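Local coordinates for biotin protein ligase-like protein of unknown function (Silicibacter sp., PDB 3BFM) that is of unknown function but resembles biotin protein ligases, with a biotin/lipoate ligase-type domain and bound calcium ions, at residues A[71-82]-A[159-170]; A[97-105]-A[141-149]. All coordinates share one frame; numbering follows the deposited sequence.

Contact 1: residues A[71-82]-A[159-170]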
# COMPACT_ATOMS: atom_id res chain seq x y z
N CYS A 71 13.50 -2.97 -7.09
CA CYS A 71 13.90 -1.99 -6.07
C CYS A 71 15.23 -1.29 -6.42
O CYS A 71 15.52 -0.19 -5.95
CB CYS A 71 13.99 -2.65 -4.70
SG CYS A 71 12.32 -3.12 -4.10
N GLY A 72 16.04 -1.93 -7.26
CA GLY A 72 17.21 -1.28 -7.82
C GLY A 72 16.85 -0.16 -8.76
O GLY A 72 17.43 0.92 -8.69
N VAL A 73 15.88 -0.40 -9.64
CA VAL A 73 15.37 0.65 -10.53
C VAL A 73 14.76 1.77 -9.69
O VAL A 73 14.96 2.97 -9.95
CB VAL A 73 14.31 0.10 -11.51
CG1 VAL A 73 13.74 1.23 -12.35
CG2 VAL A 73 14.89 -0.99 -12.42
N GLY A 74 14.00 1.36 -8.68
CA GLY A 74 13.46 2.33 -7.72
C GLY A 74 14.53 3.26 -7.14
O GLY A 74 14.35 4.49 -7.07
N PHE A 75 15.64 2.67 -6.71
CA PHE A 75 16.77 3.43 -6.18
C PHE A 75 17.43 4.35 -7.19
O PHE A 75 17.74 5.51 -6.88
CB PHE A 75 17.82 2.51 -5.58
CG PHE A 75 18.98 3.25 -5.01
CD1 PHE A 75 18.86 3.86 -3.76
CD2 PHE A 75 20.16 3.43 -5.72
CE1 PHE A 75 19.91 4.56 -3.22
CE2 PHE A 75 21.20 4.16 -5.17
CZ PHE A 75 21.06 4.73 -3.92
N GLN A 76 17.74 3.83 -8.37
CA GLN A 76 18.31 4.67 -9.42
C GLN A 76 17.40 5.88 -9.72
O GLN A 76 17.89 7.00 -9.85
CB GLN A 76 18.60 3.87 -10.68
CG GLN A 76 19.32 4.68 -11.78
CD GLN A 76 18.40 5.59 -12.60
OE1 GLN A 76 17.20 5.38 -12.71
NE2 GLN A 76 19.00 6.61 -13.19
N ASN A 77 16.08 5.65 -9.80
CA ASN A 77 15.13 6.73 -10.09
C ASN A 77 15.08 7.74 -8.94
O ASN A 77 15.00 8.94 -9.16
CB ASN A 77 13.70 6.21 -10.24
CG ASN A 77 13.46 5.36 -11.50
OD1 ASN A 77 12.32 4.99 -11.73
ND2 ASN A 77 14.48 5.03 -12.26
N ALA A 78 15.11 7.22 -7.72
CA ALA A 78 15.06 8.00 -6.50
C ALA A 78 16.30 8.88 -6.40
O ALA A 78 16.18 10.08 -6.23
CB ALA A 78 14.93 7.08 -5.25
N LEU A 79 17.49 8.31 -6.56
CA LEU A 79 18.70 9.14 -6.51
C LEU A 79 18.74 10.19 -7.67
O LEU A 79 19.06 11.37 -7.45
CB LEU A 79 19.94 8.26 -6.53
CG LEU A 79 21.29 8.91 -6.22
CD1 LEU A 79 21.21 9.79 -4.97
CD2 LEU A 79 22.34 7.81 -6.05
N GLY A 80 18.41 9.77 -8.89
CA GLY A 80 18.33 10.69 -10.04
C GLY A 80 17.41 11.89 -9.87
O GLY A 80 17.68 12.98 -10.38
N ALA A 81 16.32 11.69 -9.15
CA ALA A 81 15.42 12.80 -8.81
C ALA A 81 16.03 13.84 -7.85
O ALA A 81 15.50 14.96 -7.75
CB ALA A 81 14.13 12.26 -8.22
N LEU A 82 17.09 13.48 -7.12
CA LEU A 82 17.66 14.33 -6.04
C LEU A 82 19.11 14.77 -6.27
O LEU A 82 19.56 15.75 -5.69
CB LEU A 82 17.59 13.57 -4.70
CG LEU A 82 16.20 13.22 -4.17
CD1 LEU A 82 16.27 12.43 -2.85
CD2 LEU A 82 15.34 14.46 -3.98
N LEU A 159 15.88 11.05 0.40
CA LEU A 159 16.28 9.87 -0.42
C LEU A 159 15.51 8.58 -0.03
O LEU A 159 15.02 7.83 -0.89
CB LEU A 159 17.78 9.68 -0.37
CG LEU A 159 18.33 8.53 -1.23
CD1 LEU A 159 18.01 8.67 -2.73
CD2 LEU A 159 19.85 8.34 -1.05
N LEU A 160 15.41 8.34 1.27
CA LEU A 160 14.58 7.26 1.79
C LEU A 160 13.14 7.33 1.34
O LEU A 160 12.58 6.34 0.87
CB LEU A 160 14.69 7.22 3.30
CG LEU A 160 13.82 6.22 4.05
CD1 LEU A 160 14.12 4.77 3.60
CD2 LEU A 160 14.09 6.41 5.55
N GLU A 161 12.51 8.50 1.50
CA GLU A 161 11.14 8.71 1.07
C GLU A 161 11.00 8.45 -0.40
O GLU A 161 10.04 7.82 -0.85
CB GLU A 161 10.74 10.18 1.33
CG GLU A 161 10.57 10.50 2.77
CD GLU A 161 10.38 11.99 3.04
OE1 GLU A 161 10.65 12.82 2.14
OE2 GLU A 161 9.90 12.31 4.15
N SER A 162 11.97 8.94 -1.17
CA SER A 162 11.93 8.82 -2.62
C SER A 162 12.12 7.37 -3.06
O SER A 162 11.48 6.91 -4.01
CB SER A 162 12.99 9.72 -3.23
OG SER A 162 12.77 9.81 -4.61
N TRP A 163 12.99 6.64 -2.37
CA TRP A 163 13.21 5.23 -2.71
C TRP A 163 11.86 4.50 -2.54
O TRP A 163 11.35 3.80 -3.43
CB TRP A 163 14.29 4.61 -1.86
CG TRP A 163 14.55 3.16 -2.17
CD1 TRP A 163 14.88 2.62 -3.40
CD2 TRP A 163 14.56 2.08 -1.24
NE1 TRP A 163 15.08 1.28 -3.28
CE2 TRP A 163 14.89 0.91 -1.97
CE3 TRP A 163 14.30 1.98 0.13
CZ2 TRP A 163 14.95 -0.35 -1.37
CZ3 TRP A 163 14.36 0.72 0.74
CH2 TRP A 163 14.70 -0.42 -0.01
N ALA A 164 11.26 4.68 -1.36
CA ALA A 164 9.97 4.04 -1.09
C ALA A 164 8.92 4.34 -2.17
O ALA A 164 8.25 3.41 -2.66
CB ALA A 164 9.46 4.40 0.30
N ARG A 165 8.79 5.61 -2.53
CA ARG A 165 7.83 6.02 -3.55
C ARG A 165 8.13 5.42 -4.91
O ARG A 165 7.23 4.87 -5.57
CB ARG A 165 7.78 7.54 -3.71
CG ARG A 165 6.83 8.24 -2.82
CD ARG A 165 6.52 9.65 -3.32
NE ARG A 165 7.72 10.40 -3.72
CZ ARG A 165 8.57 11.01 -2.88
NH1 ARG A 165 8.39 10.99 -1.56
NH2 ARG A 165 9.62 11.66 -3.38
N HIS A 166 9.38 5.50 -5.35
CA HIS A 166 9.67 4.91 -6.65
C HIS A 166 9.62 3.36 -6.68
O HIS A 166 9.18 2.79 -7.66
CB HIS A 166 11.04 5.38 -7.16
CG HIS A 166 11.03 6.77 -7.68
ND1 HIS A 166 11.36 7.85 -6.91
CD2 HIS A 166 10.75 7.25 -8.91
CE1 HIS A 166 11.26 8.95 -7.63
NE2 HIS A 166 10.89 8.61 -8.85
N CYS A 167 10.03 2.68 -5.60
CA CYS A 167 9.80 1.25 -5.50
C CYS A 167 8.32 0.90 -5.63
O CYS A 167 7.95 -0.03 -6.33
CB CYS A 167 10.35 0.69 -4.18
SG CYS A 167 12.12 0.65 -4.17
N LEU A 168 7.46 1.62 -4.93
CA LEU A 168 6.05 1.33 -5.02
C LEU A 168 5.54 1.53 -6.45
O LEU A 168 4.78 0.73 -6.92
CB LEU A 168 5.26 2.23 -4.07
CG LEU A 168 3.74 2.10 -4.04
CD1 LEU A 168 3.32 0.75 -3.52
CD2 LEU A 168 3.18 3.27 -3.16
N HIS A 169 5.99 2.58 -7.13
CA HIS A 169 5.56 2.78 -8.52
C HIS A 169 5.84 1.52 -9.39
O HIS A 169 4.94 0.99 -10.06
CB HIS A 169 6.23 4.04 -9.09
CG HIS A 169 6.05 4.20 -10.56
ND1 HIS A 169 4.92 4.75 -11.12
CD2 HIS A 169 6.86 3.86 -11.60
CE1 HIS A 169 5.04 4.75 -12.43
NE2 HIS A 169 6.21 4.23 -12.75
N TRP A 170 7.08 1.02 -9.31
CA TRP A 170 7.52 -0.12 -10.14
C TRP A 170 6.90 -1.45 -9.66
O TRP A 170 6.61 -2.36 -10.45
CB TRP A 170 9.05 -0.15 -10.23
CG TRP A 170 9.58 0.91 -11.09
CD1 TRP A 170 10.26 2.02 -10.72
CD2 TRP A 170 9.42 0.99 -12.51
NE1 TRP A 170 10.57 2.77 -11.81
CE2 TRP A 170 10.06 2.17 -12.93
CE3 TRP A 170 8.82 0.18 -13.47
CZ2 TRP A 170 10.10 2.56 -14.28
CZ3 TRP A 170 8.86 0.56 -14.80
CH2 TRP A 170 9.49 1.75 -15.19
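Trp163 and Trp170 each give an indole N-H to helix 71-82. With CG anti to the backbone N (chi1 -180°), the Trp163 indole reaches across and NE1 hydrogen-bonds to Cys71 O (3.1 Å), which already takes Phe75 N from the opposite face of its plane. Trp170 NE1 reaches Asn77 OD1 at 2.8 Å, nearly straight, while Asn77 ND2 holds Gln76 OE1, fixing the amide's rotation.

Val73 CG1 makes a CH-pi contact over one face of Trp170, 3.8 Å from the five-membered ring centroid. Phe75 directs its edge toward the Trp163 face, offset, planes at 73°.

Close packing rests on small residues: Gly74 lets its CA come within 4.4 Å of Cys167 CA, where any CB would strike the sulfur. Ala78 is a knob among Leu159, Ser162, Trp163 and His166. The His166 ring lies face-on over the backbone of Asn77 and Ala78, steadied by ND1 bonding to Ser162 O; with alanine in its place a gap is likely to open beside Asn77 CB and Ser162 O to lose its side-chain donor.

The two segments, axes 7.8 Å apart at closest approach and directions 132° apart, pack knobs-into-holes on the central mixed sheet of a biotin/lipoate ligase-type domain.

Contact 2: residues A[97-105]-A[141-149]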
# COMPACT_ATOMS: atom_id res chain seq x y z
N LEU A 97 25.47 -1.85 -5.51
CA LEU A 97 25.19 -0.58 -6.16
C LEU A 97 26.50 0.04 -6.59
O LEU A 97 27.50 -0.13 -5.92
CB LEU A 97 24.43 0.38 -5.20
CG LEU A 97 23.02 -0.04 -4.80
CD1 LEU A 97 22.39 0.82 -3.64
CD2 LEU A 97 22.10 -0.01 -6.02
N ARG A 98 26.50 0.79 -7.69
CA ARG A 98 27.67 1.53 -8.10
C ARG A 98 27.31 2.96 -8.37
O ARG A 98 26.31 3.24 -9.02
CB ARG A 98 28.32 0.95 -9.35
CG ARG A 98 28.85 -0.47 -9.16
CD ARG A 98 30.07 -0.75 -10.02
NE ARG A 98 30.69 -1.98 -9.52
CZ ARG A 98 31.93 -2.10 -9.05
NH1 ARG A 98 32.81 -1.10 -9.07
NH2 ARG A 98 32.32 -3.29 -8.60
N ILE A 99 28.12 3.87 -7.84
CA ILE A 99 27.93 5.29 -8.07
C ILE A 99 29.20 5.81 -8.70
O ILE A 99 30.29 5.58 -8.16
CB ILE A 99 27.54 6.03 -6.75
CG1 ILE A 99 26.19 5.48 -6.28
CG2 ILE A 99 27.46 7.50 -6.98
CD1 ILE A 99 25.63 6.10 -4.96
N ASN A 100 29.05 6.45 -9.86
CA ASN A 100 30.19 6.85 -10.70
C ASN A 100 31.22 5.73 -10.85
O ASN A 100 32.42 5.96 -10.79
CB ASN A 100 30.83 8.12 -10.10
CG ASN A 100 29.87 9.30 -10.03
OD1 ASN A 100 29.04 9.50 -10.91
ND2 ASN A 100 29.99 10.09 -8.97
N GLY A 101 30.73 4.51 -11.05
CA GLY A 101 31.56 3.35 -11.30
C GLY A 101 32.13 2.64 -10.09
O GLY A 101 32.73 1.57 -10.24
N ALA A 102 31.95 3.21 -8.91
CA ALA A 102 32.50 2.68 -7.67
C ALA A 102 31.43 2.04 -6.80
O ALA A 102 30.34 2.57 -6.65
CB ALA A 102 33.19 3.77 -6.89
N ARG A 103 31.80 0.91 -6.20
CA ARG A 103 30.93 0.18 -5.30
C ARG A 103 30.57 1.07 -4.12
O ARG A 103 31.46 1.65 -3.50
CB ARG A 103 31.61 -1.07 -4.80
CG ARG A 103 30.84 -1.90 -3.81
CD ARG A 103 29.44 -2.45 -4.34
NE ARG A 103 28.80 -3.08 -3.20
CZ ARG A 103 29.05 -4.30 -2.76
NH1 ARG A 103 29.86 -5.13 -3.41
NH2 ARG A 103 28.47 -4.70 -1.65
N CYS A 104 29.27 1.20 -3.87
CA CYS A 104 28.76 2.20 -2.93
C CYS A 104 27.41 1.67 -2.46
O CYS A 104 26.37 2.08 -2.94
CB CYS A 104 28.60 3.55 -3.61
SG CYS A 104 28.10 4.90 -2.47
N GLY A 105 27.47 0.70 -1.58
CA GLY A 105 26.25 0.12 -1.02
C GLY A 105 25.70 -1.07 -1.78
O GLY A 105 26.30 -1.58 -2.73
N PRO A 141 33.23 -3.91 1.39
CA PRO A 141 33.38 -3.95 -0.05
C PRO A 141 33.30 -2.55 -0.69
O PRO A 141 33.63 -2.39 -1.85
CB PRO A 141 32.19 -4.82 -0.50
CG PRO A 141 31.16 -4.61 0.53
CD PRO A 141 31.87 -4.28 1.82
N ASP A 142 32.86 -1.55 0.06
CA ASP A 142 32.59 -0.24 -0.56
C ASP A 142 33.85 0.51 -0.94
O ASP A 142 34.78 0.58 -0.17
CB ASP A 142 31.76 0.63 0.40
CG ASP A 142 30.39 0.03 0.71
OD1 ASP A 142 29.74 -0.50 -0.22
OD2 ASP A 142 29.98 0.09 1.89
N GLU A 143 33.84 1.11 -2.12
CA GLU A 143 34.96 1.89 -2.63
C GLU A 143 34.75 3.40 -2.51
O GLU A 143 35.71 4.18 -2.60
CB GLU A 143 35.21 1.50 -4.09
CG GLU A 143 35.36 0.01 -4.26
CD GLU A 143 35.42 -0.46 -5.72
OE1 GLU A 143 34.60 -0.03 -6.58
OE2 GLU A 143 36.29 -1.31 -5.99
N THR A 144 33.51 3.84 -2.31
CA THR A 144 33.20 5.25 -2.13
C THR A 144 31.99 5.36 -1.21
O THR A 144 31.59 4.39 -0.58
CB THR A 144 32.94 5.95 -3.48
OG1 THR A 144 32.93 7.38 -3.31
CG2 THR A 144 31.63 5.50 -4.11
N ALA A 145 31.45 6.56 -1.12
CA ALA A 145 30.28 6.84 -0.31
C ALA A 145 29.55 7.96 -1.02
O ALA A 145 30.15 8.74 -1.76
CB ALA A 145 30.66 7.25 1.10
N LEU A 146 28.25 8.05 -0.79
CA LEU A 146 27.38 8.96 -1.52
C LEU A 146 27.86 10.40 -1.51
O LEU A 146 27.88 11.05 -2.55
CB LEU A 146 25.96 8.93 -0.96
CG LEU A 146 24.90 9.55 -1.89
CD1 LEU A 146 24.67 8.72 -3.12
CD2 LEU A 146 23.62 9.71 -1.06
N TYR A 147 28.22 10.90 -0.33
CA TYR A 147 28.57 12.30 -0.19
C TYR A 147 29.99 12.56 -0.68
O TYR A 147 30.40 13.71 -0.83
CB TYR A 147 28.37 12.79 1.26
CG TYR A 147 26.93 12.80 1.68
CD1 TYR A 147 25.90 13.03 0.77
CD2 TYR A 147 26.57 12.64 3.01
CE1 TYR A 147 24.59 13.03 1.17
CE2 TYR A 147 25.26 12.64 3.43
CZ TYR A 147 24.27 12.85 2.51
OH TYR A 147 22.94 12.86 2.94
N ALA A 148 30.73 11.49 -0.93
CA ALA A 148 32.03 11.59 -1.58
C ALA A 148 31.86 11.76 -3.10
O ALA A 148 32.81 12.17 -3.77
CB ALA A 148 32.90 10.36 -1.26
N GLU A 149 30.67 11.48 -3.63
CA GLU A 149 30.45 11.41 -5.09
C GLU A 149 29.61 12.52 -5.66
O GLU A 149 28.95 12.33 -6.69
CB GLU A 149 29.80 10.06 -5.44
CG GLU A 149 30.71 8.88 -5.20
CD GLU A 149 31.98 8.95 -6.07
OE1 GLU A 149 31.91 9.54 -7.17
OE2 GLU A 149 33.02 8.42 -5.63
O HOH W 1 27.93 -2.47 0.23
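Glu143 OE1 is gripped by two donors from segment 97-105. Arg103 N meets it on the anti side at 3.0 Å and almost straight (174°), and Arg98 NH1 adds a salt bridge whose hydrogen bond is weak. Arg98 NH1 also donates to Gly101 O at 2.9 Å, so an arginine suits this place by tying the turn to the acid. Glu143 can reach across because its chain is extended beyond CG (chi2 172°).

Arg103 O takes two bonds in return, from Glu143 N and Thr144 N, drawing the loop against the strand. Next to it Gly105 N donates to Asp142 OD1 (2.9 Å) from above the carboxylate plane. A water joins the same oxygen to Arg103 NH2, and Pro141 CG lies over one face of that guanidinium, 3.5 Å from NH2.

Strands 96-99 and 102-111 form a beta hairpin here, closed by a type I' turn from Ile99 to Ala102; Gly101, with its positive phi, fits the turn, and loop 141-149 runs alongside.

At the turn, Asn100 ND2 bonds Glu149 OE1 at 2.7 Å and 177°, with the amide and carboxylate planes steeply turned against each other. The other oxygen, Glu149 OE2, is hydrogen-bonded to Thr144 OG1 through its anti lone pair, so both carboxylate oxygens are held. Thr144 CG2 meanwhile packs on the methyl of Ala102 and on Cys104 CB. Deeper in, the Ile99 CD1 and Leu146 CD1 methyls meet tightly at 3.3 Å, beside Leu79 of helix 67-82.

Overall arrangement
Contacts 1 and 2 lie with their centres about 17 Å apart and share one apolar core. Helix 71-82 supplies the joint: Leu79 CD2 comes within 3.9 Å of both Leu146 CD1 and Ile99 CD1, while Phe75 CE2 stands 3.9 Å from Leu97 CD1. From the other helix, Leu159 CD2 meets Leu146 CD2 at 4.0 Å. Along the chain, both segments of contact 2 fall between the helices that pair in contact 1. Contact 1 is largely buried, whereas the polar bonds of contact 2 lie in a partly buried region. The calcium site seen at Gln21, Asp22 and Glu43 includes no residue of either contact.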